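Local coordinates for SusD superfamily protein (Bacteroides fragilis NCTC 9343, PDB 3NQP) that probably binds glycans at the outer membrane of a gut bacterium, as in other members of the SusD family, at residues A26-I31 against N96-R101; G47-G52 against D69-N74; F75-T80 against I496-L501; L117-G122 against E179-M184. All coordinates share one frame; numbering follows the deposited sequence. Where two conformers were deposited one is given.

Overall arrangement
The four contacts belong to one chain of the helix-rich SusD fold. Contacts 1 and 4 lie in one helical bundle, with centres about 14 Å apart. Helix 110-135 joins them: Val120 packs on Ile28, Phe98 and Ile99, and Ile99 CG2 comes within 3.4 Å of Tyr121 OH. Contacts 2 and 3 form a second pair, with centres about 16 Å apart. Segment 75-80 directly follows 69-74, and the two contacts meet where Phe75 packs on Arg50. The two pairs are well separated; the centres of contacts 2 and 4 are about 35 Å apart. Contact 3 ties the N-terminal part of the chain to its C-terminal end.

Contact 1 of 4, residues A26-I31 against N96-R101; sequences AYIDGI and NLFIAR
Two helices of the N-terminal helical bundle, 21-37 and 89-102, pack here through Tyr27 and Phe98. The short segments run nearly antiparallel, at 157° between their directions. Their axes are 11.4 Å apart at closest approach, a spacing bridged by large side chains. The Tyr27 and Phe98 side chains pass one another head to tail. Each ring stem lies anti to its own backbone N (chi1 -156° and -173°), which sends both rings into the space between the helices. Tyr27 CD2 reaches the edge of the Phe98 ring, 3.7 Å from Phe98 CD1. Ile28 CD1 lies over one face of the Phe98 ring, and Ile28 CG1 is 3.8 Å from Phe98 CE1. Ile31 adds a looser touch, with CD1 4.2 Å from Phe98 CB. Further out, Leu97 lies across Tyr27, and Leu97 CD2 is 3.7 Å from Tyr27 OH. No hydrogen bond joins the segments, so the interface is van der Waals packing. Trp18 meets the Tyr27 ring edge-to-face and forms a cation-pi pair with Arg101. Helix 110-135 adds a third element, with Tyr116 and Val120 against Ile28 and Leu123 against Ile31.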
loop_
_atom_site.group_PDB
_atom_site.type_symbol
_atom_site.label_atom_id
_atom_site.label_comp_id
_atom_site.label_asym_id
_atom_site.label_seq_id
_atom_site.Cartn_x
_atom_site.Cartn_y
_atom_site.Cartn_z
ATOM N N ALA A 26 17.444 17.244 12.233
ATOM C CA ALA A 26 18.231 16.188 11.583
ATOM C C ALA A 26 17.647 14.802 11.902
ATOM O O ALA A 26 17.536 13.955 11.024
ATOM C CB ALA A 26 19.741 16.246 11.991
ATOM N N TYR A 27 17.276 14.572 13.150
ATOM C CA TYR A 27 16.767 13.291 13.524
ATOM C C TYR A 27 15.397 13.044 12.858
ATOM O O TYR A 27 15.118 11.926 12.439
ATOM C CB TYR A 27 16.703 13.190 15.046
ATOM C CG TYR A 27 16.750 11.789 15.581
ATOM C CD1 TYR A 27 17.965 11.201 15.937
ATOM C CD2 TYR A 27 15.578 11.043 15.755
ATOM C CE1 TYR A 27 18.032 9.938 16.481
ATOM C CE2 TYR A 27 15.627 9.772 16.299
ATOM C CZ TYR A 27 16.863 9.216 16.654
ATOM O OH TYR A 27 16.953 7.968 17.175
ATOM N N ILE A 28 14.577 14.085 12.716
ATOM C CA ILE A 28 13.310 13.976 11.984
ATOM C C ILE A 28 13.544 13.593 10.540
ATOM O O ILE A 28 12.805 12.753 9.987
ATOM C CB ILE A 28 12.473 15.288 12.039
ATOM C CG1 ILE A 28 11.791 15.397 13.385
ATOM C CG2 ILE A 28 11.382 15.348 10.925
ATOM C CD1 ILE A 28 10.590 14.480 13.534
ATOM N N ASP A 29 14.549 14.199 9.909
ATOM C CA ASP A 29 14.902 13.795 8.560
ATOM C C ASP A 29 15.322 12.346 8.491
ATOM O O ASP A 29 14.940 11.635 7.566
ATOM C CB ASP A 29 16.002 14.694 7.980
ATOM C CG ASP A 29 15.488 16.072 7.620
ATOM O OD1 ASP A 29 14.304 16.377 7.875
ATOM O OD2 ASP A 29 16.270 16.849 7.062
ATOM N N GLY A 30 16.125 11.919 9.460
ATOM C CA GLY A 30 16.582 10.526 9.540
ATOM C C GLY A 30 15.422 9.579 9.711
ATOM O O GLY A 30 15.382 8.530 9.087
ATOM N N ILE A 31 14.515 9.916 10.610
ATOM C CA ILE A 31 13.283 9.116 10.794
ATOM C C ILE A 31 12.560 8.949 9.447
ATOM O O ILE A 31 12.099 7.850 9.109
ATOM C CB ILE A 31 12.335 9.721 11.860
ATOM C CG1 ILE A 31 12.845 9.429 13.292
ATOM C CG2 ILE A 31 10.848 9.217 11.632
ATOM C CD1 ILE A 31 12.241 10.365 14.384
ATOM N N ASN A 96 10.812 6.142 19.759
ATOM C CA ASN A 96 10.714 6.217 21.226
ATOM C C ASN A 96 11.752 7.188 21.769
ATOM O O ASN A 96 11.454 8.026 22.607
ATOM C CB ASN A 96 10.873 4.818 21.835
ATOM C CG ASN A 96 9.825 3.827 21.329
ATOM O OD1 ASN A 96 8.798 4.229 20.819
ATOM N ND2 ASN A 96 10.088 2.526 21.492
ATOM N N LEU A 97 12.974 7.088 21.256
ATOM C CA LEU A 97 14.050 7.948 21.713
ATOM C C LEU A 97 13.730 9.410 21.402
ATOM O O LEU A 97 13.940 10.279 22.216
ATOM C CB LEU A 97 15.366 7.536 21.031
ATOM C CG LEU A 97 16.656 8.215 21.515
ATOM C CD1 LEU A 97 16.821 7.994 23.018
ATOM C CD2 LEU A 97 17.876 7.679 20.754
ATOM N N PHE A 98 13.234 9.689 20.202
ATOM C CA PHE A 98 12.871 11.060 19.883
ATOM C C PHE A 98 11.828 11.600 20.861
ATOM O O PHE A 98 11.928 12.748 21.318
ATOM C CB PHE A 98 12.367 11.186 18.470
ATOM C CG PHE A 98 12.144 12.615 18.028
ATOM C CD1 PHE A 98 13.143 13.327 17.367
ATOM C CD2 PHE A 98 10.926 13.236 18.231
ATOM C CE1 PHE A 98 12.915 14.636 16.930
ATOM C CE2 PHE A 98 10.713 14.557 17.814
ATOM C CZ PHE A 98 11.734 15.256 17.184
ATOM N N ILE A 99 10.824 10.786 21.168
ATOM C CA ILE A 99 9.742 11.229 22.029
ATOM C C ILE A 99 10.278 11.522 23.433
ATOM O O ILE A 99 10.027 12.598 23.984
ATOM C CB ILE A 99 8.600 10.205 22.104
ATOM C CG1 ILE A 99 7.852 10.152 20.760
ATOM C CG2 ILE A 99 7.667 10.541 23.222
ATOM C CD1 ILE A 99 6.777 9.014 20.698
ATOM N N ALA A 100 11.031 10.571 23.978
ATOM C CA ALA A 100 11.709 10.746 25.281
ATOM C C ALA A 100 12.555 12.039 25.310
ATOM O O ALA A 100 12.462 12.827 26.235
ATOM C CB ALA A 100 12.589 9.498 25.595
ATOM N N ARG A 101 13.350 12.290 24.285
ATOM C CA ARG A 101 14.219 13.485 24.319
ATOM C C ARG A 101 13.540 14.822 24.099
ATOM O O ARG A 101 13.999 15.849 24.611
ATOM C CB ARG A 101 15.340 13.367 23.303
ATOM C CG ARG A 101 16.376 12.308 23.671
ATOM C CD ARG A 101 17.651 12.555 22.859
ATOM N NE ARG A 101 18.370 11.335 22.509
ATOM C CZ ARG A 101 19.633 11.292 22.080
ATOM N NH1 ARG A 101 20.356 12.409 21.956
ATOM N NH2 ARG A 101 20.191 10.117 21.789
#

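Contact 2 of 4, residues G47-G52 against D69-N74; sequences GELRGG and DIILQN
Arg50 and Gln73 lock two turns together through three hydrogen bonds. Arg50 grips Gln73 OE1 side-on with two nitrogens. The bond from Arg50 NE to Gln73 OE1 is 2.8 Å, and that from Arg50 NH2 to Gln73 OE1 is 2.9 Å. The oxygen lies in the guanidinium plane, while the amide plane is turned 39° from it. Gln73 NE2 returns a bond of 2.9 Å to Arg50 O, tilted 35° from that carbonyl plane. Both ends of the amide are thus held, which fixes its flip. The aliphatic part of Arg50 runs athwart Ile70, with Arg50 CG 3.4 Å from Ile70 CG2. Ile70 CG2 also packs on Leu49 CB at 3.8 Å. A water accepts from Gly52 N and donates to Leu49 O and to Ile71 O, the last at 2.6 Å, so it bridges the two backbones. The backbone turns set up these groups. Glu48 to Gly51 is a type I beta turn. Gln73 has positive phi (64°) and ends helix 68-71 in a Schellman motif. Lys491 O takes a further bond from Arg50 NH2, and Lys491 NZ donates to Gln73 O. The contact joins the end of helix 39-48 to that of helix 68-71, with Ile44 and Thr45 of the former against Leu49 and Ile70.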
loop_
_atom_site.group_PDB
_atom_site.type_symbol
_atom_site.label_atom_id
_atom_site.label_comp_id
_atom_site.label_asym_id
_atom_site.label_seq_id
_atom_site.Cartn_x
_atom_site.Cartn_y
_atom_site.Cartn_z
ATOM N N GLY A 47 1.698 -5.312 1.329
ATOM C CA GLY A 47 0.453 -4.853 0.726
ATOM C C GLY A 47 0.037 -5.587 -0.530
ATOM O O GLY A 47 -1.162 -5.719 -0.776
ATOM N N GLU A 48 1.001 -6.011 -1.357
ATOM C CA GLU A 48 0.664 -6.550 -2.711
ATOM C C GLU A 48 0.822 -8.056 -2.848
ATOM O O GLU A 48 -0.033 -8.719 -3.420
ATOM C CB GLU A 48 1.596 -5.976 -3.798
ATOM C CG GLU A 48 1.414 -4.593 -4.160
ATOM C CD GLU A 48 0.236 -4.304 -5.049
ATOM O OE1 GLU A 48 -0.206 -5.137 -5.874
ATOM O OE2 GLU A 48 -0.197 -3.162 -4.950
ATOM N N LEU A 49 1.956 -8.594 -2.381
ATOM C CA LEU A 49 2.358 -9.929 -2.860
ATOM C C LEU A 49 1.407 -11.078 -2.570
ATOM O O LEU A 49 1.317 -12.002 -3.365
ATOM C CB LEU A 49 3.760 -10.301 -2.401
ATOM C CG LEU A 49 4.965 -9.522 -2.959
ATOM C CD1 LEU A 49 6.246 -10.127 -2.356
ATOM C CD2 LEU A 49 5.034 -9.435 -4.522
ATOM N N ARG A 50 0.764 -11.075 -1.413
ATOM C CA ARG A 50 -0.178 -12.152 -1.060
ATOM C C ARG A 50 -1.556 -11.967 -1.704
ATOM O O ARG A 50 -2.472 -12.750 -1.441
ATOM C CB ARG A 50 -0.324 -12.240 0.462
ATOM C CG ARG A 50 0.923 -12.723 1.153
ATOM C CD ARG A 50 0.644 -12.981 2.654
ATOM N NE ARG A 50 -0.169 -14.193 2.799
ATOM C CZ ARG A 50 -0.526 -14.790 3.925
ATOM N NH1 ARG A 50 -0.205 -14.300 5.111
ATOM N NH2 ARG A 50 -1.238 -15.908 3.852
ATOM N N GLY A 51 -1.695 -10.921 -2.518
ATOM C CA GLY A 51 -2.977 -10.561 -3.140
ATOM C C GLY A 51 -3.562 -11.462 -4.227
ATOM O O GLY A 51 -4.609 -11.147 -4.719
ATOM N N GLY A 52 -2.910 -12.563 -4.614
ATOM C CA GLY A 52 -3.554 -13.548 -5.489
ATOM C C GLY A 52 -3.476 -13.193 -6.959
ATOM O O GLY A 52 -4.175 -13.774 -7.786
ATOM N N ASP A 69 7.419 -17.929 -2.481
ATOM C CA ASP A 69 6.711 -18.495 -1.321
ATOM C C ASP A 69 5.626 -17.563 -0.736
ATOM O O ASP A 69 4.546 -18.043 -0.324
ATOM C CB ASP A 69 7.670 -18.894 -0.213
ATOM C CG ASP A 69 8.490 -20.142 -0.559
ATOM O OD1 ASP A 69 7.951 -21.134 -1.107
ATOM O OD2 ASP A 69 9.691 -20.110 -0.242
ATOM N N ILE A 70 5.909 -16.271 -0.645
ATOM C CA ILE A 70 4.873 -15.300 -0.175
ATOM C C ILE A 70 3.661 -15.346 -1.118
ATOM O O ILE A 70 2.504 -15.460 -0.688
ATOM C CB ILE A 70 5.399 -13.823 -0.048
ATOM C CG1 ILE A 70 6.515 -13.714 0.995
ATOM C CG2 ILE A 70 4.250 -12.830 0.364
ATOM C CD1 ILE A 70 7.148 -12.359 1.100
ATOM N N ILE A 71 3.948 -15.283 -2.411
ATOM C CA ILE A 71 2.943 -15.245 -3.443
ATOM C C ILE A 71 2.072 -16.491 -3.386
ATOM O O ILE A 71 0.869 -16.381 -3.529
ATOM C CB ILE A 71 3.589 -15.085 -4.834
ATOM C CG1 ILE A 71 4.205 -13.688 -4.964
ATOM C CG2 ILE A 71 2.526 -15.382 -5.905
ATOM C CD1 ILE A 71 5.292 -13.508 -6.022
ATOM N N LEU A 72 2.685 -17.661 -3.128
ATOM C CA LEU A 72 2.003 -18.946 -3.057
ATOM C C LEU A 72 1.340 -19.192 -1.701
ATOM O O LEU A 72 0.737 -20.227 -1.482
ATOM C CB LEU A 72 2.974 -20.105 -3.397
ATOM C CG LEU A 72 3.464 -20.137 -4.865
ATOM C CD1 LEU A 72 4.676 -21.064 -5.090
ATOM C CD2 LEU A 72 2.293 -20.486 -5.816
ATOM N N GLN A 73 1.442 -18.249 -0.783
ATOM C CA GLN A 73 0.897 -18.460 0.546
ATOM C C GLN A 73 1.596 -19.611 1.318
ATOM O O GLN A 73 0.995 -20.185 2.221
ATOM C CB GLN A 73 -0.631 -18.709 0.516
ATOM C CG GLN A 73 -1.423 -17.852 -0.533
ATOM C CD GLN A 73 -1.491 -16.383 -0.201
ATOM O OE1 GLN A 73 -1.324 -16.016 0.954
ATOM N NE2 GLN A 73 -1.760 -15.529 -1.214
ATOM N N ASN A 74 2.854 -19.911 0.964
ATOM C CA ASN A 74 3.628 -20.965 1.589
ATOM C C ASN A 74 4.273 -20.333 2.805
ATOM O O ASN A 74 5.305 -19.652 2.672
ATOM C CB ASN A 74 4.786 -21.474 0.712
ATOM C CG ASN A 74 4.344 -22.228 -0.518
ATOM O OD1 ASN A 74 3.184 -22.665 -0.642
ATOM N ND2 ASN A 74 5.301 -22.412 -1.449
HETATM O O HOH W 1 -0.572 -14.209 -3.978
#

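Contact 3 of 4, residues F75-T80 against I496-L501; sequences FDETHT and IEKTML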
loop_
_atom_site.group_PDB
_atom_site.type_symbol
_atom_site.label_atom_id
_atom_site.label_comp_id
_atom_site.label_asym_id
_atom_site.label_seq_id
_atom_site.Cartn_x
_atom_site.Cartn_y
_atom_site.Cartn_z
ATOM N N PHE A 75 3.645 -20.529 3.965
ATOM C CA PHE A 75 4.084 -19.911 5.196
ATOM C C PHE A 75 4.171 -20.936 6.305
ATOM O O PHE A 75 3.220 -21.679 6.525
ATOM C CB PHE A 75 3.101 -18.839 5.627
ATOM C CG PHE A 75 3.320 -17.499 4.950
ATOM C CD1 PHE A 75 4.329 -16.643 5.392
ATOM C CD2 PHE A 75 2.532 -17.093 3.905
ATOM C CE1 PHE A 75 4.532 -15.425 4.809
ATOM C CE2 PHE A 75 2.758 -15.860 3.287
ATOM C CZ PHE A 75 3.743 -15.033 3.746
ATOM N N ASP A 76 5.319 -20.958 6.975
ATOM C CA ASP A 76 5.533 -21.755 8.201
ATOM C C ASP A 76 6.815 -21.241 8.866
ATOM O O ASP A 76 7.406 -20.242 8.417
ATOM C CB ASP A 76 5.587 -23.259 7.856
ATOM C CG ASP A 76 6.668 -23.597 6.840
ATOM O OD1 ASP A 76 7.777 -23.022 6.920
ATOM O OD2 ASP A 76 6.423 -24.450 5.956
ATOM N N GLU A 77 7.290 -21.912 9.916
ATOM C CA GLU A 77 8.444 -21.408 10.652
ATOM C C GLU A 77 9.788 -21.394 9.884
ATOM O O GLU A 77 10.750 -20.823 10.378
ATOM C CB GLU A 77 8.622 -22.146 11.979
ATOM C CG GLU A 77 9.108 -23.556 11.818
ATOM C CD GLU A 77 9.406 -24.256 13.152
ATOM O OE1 GLU A 77 9.226 -23.680 14.259
ATOM O OE2 GLU A 77 9.866 -25.399 13.060
ATOM N N THR A 78 9.862 -22.019 8.707
ATOM C CA THR A 78 11.051 -21.894 7.852
ATOM C C THR A 78 10.755 -21.162 6.547
ATOM O O THR A 78 11.640 -21.040 5.712
ATOM C CB THR A 78 11.709 -23.264 7.567
ATOM O OG1 THR A 78 10.754 -24.164 7.014
ATOM C CG2 THR A 78 12.264 -23.873 8.888
ATOM N N HIS A 79 9.519 -20.665 6.383
ATOM C CA HIS A 79 9.126 -19.852 5.232
ATOM C C HIS A 79 8.281 -18.665 5.759
ATOM O O HIS A 79 7.054 -18.728 5.816
ATOM C CB HIS A 79 8.325 -20.671 4.195
ATOM C CG HIS A 79 8.992 -21.941 3.749
ATOM N ND1 HIS A 79 9.033 -23.069 4.538
ATOM C CD2 HIS A 79 9.619 -22.271 2.591
ATOM C CE1 HIS A 79 9.674 -24.034 3.897
ATOM N NE2 HIS A 79 10.058 -23.572 2.722
ATOM N N THR A 80 8.955 -17.602 6.192
ATOM C CA THR A 80 8.329 -16.557 6.995
ATOM C C THR A 80 8.132 -15.222 6.232
ATOM O O THR A 80 7.543 -14.272 6.765
ATOM C CB THR A 80 9.089 -16.308 8.282
ATOM O OG1 THR A 80 10.335 -15.689 7.997
ATOM C CG2 THR A 80 9.331 -17.647 9.075
ATOM N N ILE A 496 6.764 -16.347 12.593
ATOM C CA ILE A 496 8.135 -15.921 12.798
ATOM C C ILE A 496 9.096 -17.132 12.696
ATOM O O ILE A 496 8.684 -18.300 12.874
ATOM C CB ILE A 496 8.261 -15.115 14.084
ATOM C CG1 ILE A 496 7.920 -15.959 15.291
ATOM C CG2 ILE A 496 7.321 -13.836 14.047
ATOM C CD1 ILE A 496 8.287 -15.251 16.592
ATOM N N GLU A 497 10.358 -16.824 12.422
ATOM C CA GLU A 497 11.416 -17.808 12.125
ATOM C C GLU A 497 11.734 -18.684 13.337
ATOM O O GLU A 497 11.888 -18.173 14.447
ATOM C CB GLU A 497 12.796 -17.155 11.806
ATOM C CG GLU A 497 12.907 -16.072 10.848
ATOM C CD GLU A 497 12.627 -14.742 11.472
ATOM O OE1 GLU A 497 11.431 -14.485 11.640
ATOM O OE2 GLU A 497 13.554 -13.974 11.800
ATOM N N LYS A 498 11.931 -19.970 13.063
ATOM C CA LYS A 498 12.405 -20.953 14.025
ATOM C C LYS A 498 13.671 -20.464 14.715
ATOM O O LYS A 498 13.810 -20.630 15.901
ATOM C CB LYS A 498 12.717 -22.289 13.306
ATOM C CG LYS A 498 13.035 -23.483 14.229
ATOM C CD LYS A 498 13.498 -24.728 13.426
ATOM C CE LYS A 498 13.682 -26.000 14.322
ATOM N NZ LYS A 498 12.364 -26.631 14.755
ATOM N N THR A 499 14.610 -19.897 13.961
ATOM C CA THR A 499 15.893 -19.480 14.553
ATOM C C THR A 499 15.668 -18.446 15.636
ATOM O O THR A 499 16.262 -18.534 16.719
ATOM C CB THR A 499 16.903 -18.917 13.512
ATOM O OG1 THR A 499 16.221 -18.029 12.627
ATOM C CG2 THR A 499 17.548 -20.028 12.733
HETATM N N MSE A 500 14.803 -17.469 15.357
HETATM C CA MSE A 500 14.436 -16.443 16.364
HETATM C C MSE A 500 13.748 -17.039 17.586
HETATM O O MSE A 500 13.991 -16.614 18.728
HETATM C CB MSE A 500 13.533 -15.356 15.750
HETATM C CG MSE A 500 14.220 -14.035 15.507
HETATM SE SE MSE A 500 13.048 -12.470 15.562
HETATM C CE MSE A 500 11.551 -13.270 14.682
ATOM N N LEU A 501 12.860 -17.995 17.347
ATOM C CA LEU A 501 12.172 -18.699 18.435
ATOM C C LEU A 501 13.191 -19.421 19.301
ATOM O O LEU A 501 13.109 -19.359 20.517
ATOM C CB LEU A 501 11.139 -19.705 17.897
ATOM C CG LEU A 501 9.844 -19.116 17.317
ATOM C CD1 LEU A 501 8.923 -20.252 16.805
ATOM C CD2 LEU A 501 9.115 -18.229 18.367
#
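The N-terminal end of helix 498-503 docks here on a type I beta turn, Asp76 to His79, in the SusD fold. Glu497 holds the N-cap position. Lys498, in the first turn, donates its backbone N-H to Glu77 O, with Lys498 N 3.1 Å from Glu77 O and an N-H...O angle of 162°. The same carbonyl oxygen receives a CA-H...O contact from Glu497 CA, at 3.5 Å. The turn's backbone thus supplies an acceptor to the helix start. The side chains repeat the pairing. Glu77 CG sits between the backbone N and the carbonyl carbon (chi1 72°), and the chain then runs extended and meets Lys498 at a slant. Lys498 is extended too, until a bend at its last torsion brings NZ to the carboxylate. The salt bridge from Lys498 NZ to Glu77 OE2 is 3.3 Å long, on the syn side and 33° out of the carboxylate plane. The methylenes of Lys498 lie along the carboxylate group. At the other end, Thr80 CG2 packs on the backbone between Ile496 and Glu497, 3.6 Å from Glu497 N. This nitrogen is buried by the contact and has no polar partner in the model. Thr80 OG1 bonds to Val82 O, and Glu497 OE2 accepts from Lys84 N. The turn is itself braced by Asp76. Its OD1 accepts from Thr78 N in an Asx turn, and His79 ND1 donates to Asp76 OD1 at 2.7 Å, in the plane of the imidazole ring.

Contact 4 of 4, residues L117-G122 against E179-M184; sequences LGEVYG and EYFGNM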
loop_
_atom_site.group_PDB
_atom_site.type_symbol
_atom_site.label_atom_id
_atom_site.label_comp_id
_atom_site.label_asym_id
_atom_site.label_seq_id
_atom_site.Cartn_x
_atom_site.Cartn_y
_atom_site.Cartn_z
ATOM N N LEU A 117 6.297 16.158 17.273
ATOM C CA LEU A 117 5.729 15.082 18.104
ATOM C C LEU A 117 4.476 14.486 17.397
ATOM O O LEU A 117 4.285 13.280 17.379
ATOM C CB LEU A 117 5.458 15.552 19.533
ATOM C CG LEU A 117 6.742 15.751 20.345
ATOM C CD1 LEU A 117 6.469 16.416 21.680
ATOM C CD2 LEU A 117 7.515 14.413 20.487
ATOM N N GLY A 118 3.675 15.317 16.739
ATOM C CA GLY A 118 2.576 14.818 15.942
ATOM C C GLY A 118 3.081 13.827 14.913
ATOM O O GLY A 118 2.477 12.773 14.682
ATOM N N GLU A 119 4.212 14.137 14.303
ATOM C CA GLU A 119 4.723 13.283 13.226
ATOM C C GLU A 119 5.159 11.950 13.840
ATOM O O GLU A 119 4.831 10.886 13.305
ATOM C CB GLU A 119 5.884 13.927 12.474
ATOM C CG GLU A 119 5.477 15.104 11.609
ATOM C CD GLU A 119 6.606 15.666 10.775
ATOM O OE1 GLU A 119 7.662 15.924 11.341
ATOM O OE2 GLU A 119 6.437 15.883 9.537
ATOM N N VAL A 120 5.865 12.010 14.973
ATOM C CA VAL A 120 6.540 10.838 15.482
ATOM C C VAL A 120 5.534 9.883 16.144
ATOM O O VAL A 120 5.647 8.692 15.984
ATOM C CB VAL A 120 7.728 11.205 16.398
ATOM C CG1 VAL A 120 8.239 9.997 17.112
ATOM C CG2 VAL A 120 8.848 11.880 15.535
ATOM N N TYR A 121 4.518 10.403 16.830
ATOM C CA TYR A 121 3.436 9.532 17.326
ATOM C C TYR A 121 2.618 8.935 16.203
ATOM O O TYR A 121 2.229 7.770 16.274
ATOM C CB TYR A 121 2.524 10.286 18.263
ATOM C CG TYR A 121 3.045 10.444 19.673
ATOM C CD1 TYR A 121 2.831 9.434 20.627
ATOM C CD2 TYR A 121 3.686 11.602 20.092
ATOM C CE1 TYR A 121 3.248 9.569 21.936
ATOM C CE2 TYR A 121 4.137 11.727 21.423
ATOM C CZ TYR A 121 3.887 10.710 22.331
ATOM O OH TYR A 121 4.280 10.816 23.633
ATOM N N GLY A 122 2.377 9.712 15.145
ATOM C CA GLY A 122 1.728 9.184 13.962
ATOM C C GLY A 122 2.483 8.019 13.339
ATOM O O GLY A 122 1.887 7.024 12.904
ATOM N N GLU A 179 -3.495 15.283 18.964
ATOM C CA GLU A 179 -3.456 16.270 20.014
ATOM C C GLU A 179 -2.311 17.235 19.785
ATOM O O GLU A 179 -2.461 18.439 19.934
ATOM C CB GLU A 179 -3.329 15.579 21.374
ATOM C CG GLU A 179 -3.399 16.476 22.564
ATOM C CD GLU A 179 -3.174 15.677 23.856
ATOM O OE1 GLU A 179 -3.618 14.501 23.921
ATOM O OE2 GLU A 179 -2.518 16.208 24.772
ATOM N N TYR A 180 -1.166 16.707 19.385
ATOM C CA TYR A 180 -0.013 17.549 19.110
ATOM C C TYR A 180 -0.181 18.393 17.844
ATOM O O TYR A 180 0.182 19.548 17.847
ATOM C CB TYR A 180 1.284 16.715 19.033
ATOM C CG TYR A 180 1.892 16.379 20.356
ATOM C CD1 TYR A 180 2.467 17.360 21.152
ATOM C CD2 TYR A 180 1.927 15.065 20.803
ATOM C CE1 TYR A 180 3.044 17.065 22.353
ATOM C CE2 TYR A 180 2.512 14.753 22.017
ATOM C CZ TYR A 180 3.065 15.742 22.793
ATOM O OH TYR A 180 3.633 15.388 24.002
ATOM N N PHE A 181 -0.701 17.823 16.768
ATOM C CA PHE A 181 -0.890 18.588 15.527
ATOM C C PHE A 181 -1.890 19.764 15.729
ATOM O O PHE A 181 -1.787 20.815 15.073
ATOM C CB PHE A 181 -1.399 17.668 14.420
ATOM C CG PHE A 181 -0.313 16.870 13.686
ATOM C CD1 PHE A 181 0.793 17.493 13.159
ATOM C CD2 PHE A 181 -0.480 15.516 13.427
ATOM C CE1 PHE A 181 1.741 16.773 12.446
ATOM C CE2 PHE A 181 0.471 14.798 12.761
ATOM C CZ PHE A 181 1.603 15.440 12.273
ATOM N N GLY A 182 -2.873 19.564 16.611
ATOM C CA GLY A 182 -3.904 20.560 16.914
ATOM C C GLY A 182 -4.577 21.043 15.657
ATOM O O GLY A 182 -5.122 20.240 14.898
ATOM N N ASN A 183 -4.516 22.361 15.447
ATOM C CA ASN A 183 -5.074 23.027 14.252
ATOM C C ASN A 183 -4.064 23.237 13.115
ATOM O O ASN A 183 -4.378 23.881 12.149
ATOM C CB ASN A 183 -5.681 24.383 14.637
ATOM C CG ASN A 183 -7.024 24.253 15.354
ATOM O OD1 ASN A 183 -7.958 23.587 14.870
ATOM N ND2 ASN A 183 -7.153 24.942 16.482
HETATM N N MSE A 184 -2.875 22.657 13.199
HETATM C CA MSE A 184 -1.857 22.831 12.156
HETATM C C MSE A 184 -2.178 21.844 11.016
HETATM O O MSE A 184 -1.725 20.706 11.009
HETATM C CB MSE A 184 -0.419 22.605 12.727
HETATM C CG MSE A 184 0.059 23.625 13.851
HETATM SE SE MSE A 184 1.829 23.286 14.803
HETATM C CE MSE A 184 1.440 21.386 15.245
HETATM O O HOH W 2 5.198 13.278 24.267
#
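Tyr180 and Phe181 both carry their rings anti to the carbonyl carbon (chi1 near -82° in both), and both rings land on helix 110-135 beside Gly118. This is helix-helix packing in the N-terminal helical bundle: the last turn of helix 163-181 meets the first half of helix 110-135. Gly118 allows a close approach, with its CA 4.9 Å from that of Tyr180. The Phe181 ring lies flat against the glycine. Gly118 CA sits over the ring centre in a CH-pi contact, 10° off the ring normal, and Phe181 CZ is 3.4 Å from Gly118 C. Glu119 CG touches the same ring, 3.9 Å from Phe181 CZ. Leu117 CB makes a second CH-pi contact, over the face of the Tyr180 ring, while Leu117 CD1 is 3.6 Å from Tyr180 CE1. The Tyr121 and Tyr180 rings are tilted only 20° from one another, but they are displaced and hardly stack. Phe115 meets the Phe181 ring edge-to-face, and Ser177 OG is hydrogen-bonded to Gly118 O. One water joins the two tyrosine hydroxyls, 2.7 Å from Tyr121 OH and 2.6 Å from Tyr180 OH.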